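Local atomic coordinates of Trypsin/chymotrypsin inhibitor (PDB entry 5YCZ), a protein that inhibits the serine proteases trypsin and alpha-chymotrypsin as a homodimeric plant Kunitz-type inhibitor with a beta-trefoil fold. Residues A[4-7]-A[8-12]. Numbering follows the deposited sequence.
Sequences VLDV and DGNEL
Asp6 and Asn10 draw this short hairpin-like loop together: the amide N of Asp6 gives a hydrogen bond to O of Asn10, 3.0 Å long and fairly straight. Just inside it, the type I turn from Asp6 to Gly9 is closed by a second bond, in which N of Gly9 comes to O of Asp6 at 3.2 Å. With Gly9 at a positive phi of 72° in the last position of the turn, the two bonds make the pattern of a type I turn with a G1 bulge. The Asp6 side chain folds over the same turn. Its CG lies between the backbone N and the carbonyl carbon (chi1 48°), which brings the carboxylate back over the loop, with OD1 3.0 Å from N of Asp8 and OD2 3.4 Å from CB of Asn10. OD1 also faces the backbone N of Asn10, at 2.9 Å.

At the open end of the loop the packing is apolar and tight. CG1 of Val4 meets CD2 of Leu12 at 3.5 Å, the two branched side chains crossing at a slant, while CD1 of Leu12 reaches the Leu5 carbonyl carbon. O of Gly9 faces the flank of the Leu5 side chain, 3.4 Å from CD2. The tip of the turn, Val7 and Asp8, is exposed, as are Asn10 and Glu11 on the returning limb, where CB of Glu11 points away from residues 4-7; Asp6 is buried.

The loop precedes strand 18-22 of the beta-trefoil. Val4 and Leu12 are both buried against Phe178 of strand 176-180, and their backbones bond to Val68; Leu12 and Asp6 also touch Tyr18 of strand 18-22, while Val7 rests on Arg177 and Val179 and bonds through its backbone to Phe178.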
loop_
_atom_site.group_PDB
_atom_site.type_symbol
_atom_site.label_atom_id
_atom_site.label_comp_id
_atom_site.label_asym_id
_atom_site.label_seq_id
_atom_site.Cartn_x
_atom_site.Cartn_y
_atom_site.Cartn_z
ATOM N N VAL A 4 -19.619 -8.122 2.238
ATOM C CA VAL A 4 -19.877 -6.797 1.699
ATOM C C VAL A 4 -19.853 -6.909 0.177
ATOM O O VAL A 4 -19.131 -7.733 -0.385
ATOM C CB VAL A 4 -18.828 -5.811 2.260
ATOM C CG1 VAL A 4 -19.073 -4.400 1.776
ATOM C CG2 VAL A 4 -18.822 -5.873 3.797
ATOM N N LEU A 5 -20.664 -6.117 -0.505
ATOM C CA LEU A 5 -20.735 -6.168 -1.957
ATOM C C LEU A 5 -20.464 -4.801 -2.571
ATOM O O LEU A 5 -20.712 -3.757 -1.946
ATOM C CB LEU A 5 -22.112 -6.655 -2.429
ATOM C CG LEU A 5 -22.776 -7.745 -1.593
ATOM C CD1 LEU A 5 -24.203 -7.990 -2.075
ATOM C CD2 LEU A 5 -21.941 -9.020 -1.639
ATOM N N ASP A 6 -19.988 -4.815 -3.819
ATOM C CA ASP A 6 -19.738 -3.589 -4.560
ATOM C C ASP A 6 -21.030 -3.152 -5.245
ATOM O O ASP A 6 -22.102 -3.704 -4.996
ATOM C CB ASP A 6 -18.574 -3.774 -5.541
ATOM C CG ASP A 6 -18.695 -5.036 -6.379
ATOM O OD1 ASP A 6 -19.835 -5.438 -6.684
ATOM O OD2 ASP A 6 -17.645 -5.619 -6.742
ATOM N N VAL A 7 -20.952 -2.124 -6.093
ATOM C CA VAL A 7 -22.121 -1.702 -6.864
ATOM C C VAL A 7 -22.578 -2.825 -7.786
ATOM O O VAL A 7 -23.774 -2.961 -8.080
ATOM C CB VAL A 7 -21.788 -0.415 -7.646
ATOM C CG1 VAL A 7 -21.906 0.835 -6.755
ATOM C CG2 VAL A 7 -20.378 -0.534 -8.220
ATOM N N ASP A 8 -21.640 -3.665 -8.226
ATOM C CA ASP A 8 -21.892 -4.784 -9.127
ATOM C C ASP A 8 -22.354 -6.044 -8.402
ATOM O O ASP A 8 -22.328 -7.131 -8.995
ATOM C CB ASP A 8 -20.624 -5.102 -9.937
ATOM C CG ASP A 8 -20.150 -3.932 -10.779
ATOM O OD1 ASP A 8 -21.005 -3.132 -11.214
ATOM O OD2 ASP A 8 -18.923 -3.811 -10.999
ATOM N N GLY A 9 -22.750 -5.941 -7.138
ATOM C CA GLY A 9 -23.187 -7.106 -6.393
ATOM C C GLY A 9 -22.091 -8.086 -6.003
ATOM O O GLY A 9 -22.259 -8.825 -5.030
ATOM N N ASN A 10 -20.978 -8.109 -6.745
ATOM C CA ASN A 10 -19.866 -9.007 -6.444
ATOM C C ASN A 10 -19.361 -8.781 -5.025
ATOM O O ASN A 10 -19.569 -7.728 -4.421
ATOM C CB ASN A 10 -18.703 -8.791 -7.412
ATOM C CG ASN A 10 -19.028 -9.198 -8.826
ATOM O OD1 ASN A 10 -20.080 -8.840 -9.367
ATOM N ND2 ASN A 10 -18.113 -9.947 -9.448
ATOM N N GLU A 11 -18.664 -9.781 -4.499
ATOM C CA GLU A 11 -18.112 -9.655 -3.163
ATOM C C GLU A 11 -16.899 -8.722 -3.172
ATOM O O GLU A 11 -16.445 -8.249 -4.220
ATOM C CB GLU A 11 -17.732 -11.027 -2.612
ATOM C CG GLU A 11 -18.888 -12.004 -2.544
ATOM C CD GLU A 11 -18.470 -13.345 -1.979
ATOM O OE1 GLU A 11 -17.457 -13.906 -2.459
ATOM O OE2 GLU A 11 -19.153 -13.834 -1.053
ATOM N N LEU A 12 -16.374 -8.461 -1.970
ATOM C CA LEU A 12 -15.229 -7.574 -1.768
ATOM C C LEU A 12 -13.987 -8.437 -1.651
ATOM O O LEU A 12 -13.703 -8.994 -0.590
ATOM C CB LEU A 12 -15.403 -6.709 -0.523
ATOM C CG LEU A 12 -15.620 -5.216 -0.766
ATOM C CD1 LEU A 12 -16.810 -5.014 -1.692
ATOM C CD2 LEU A 12 -15.805 -4.438 0.527
#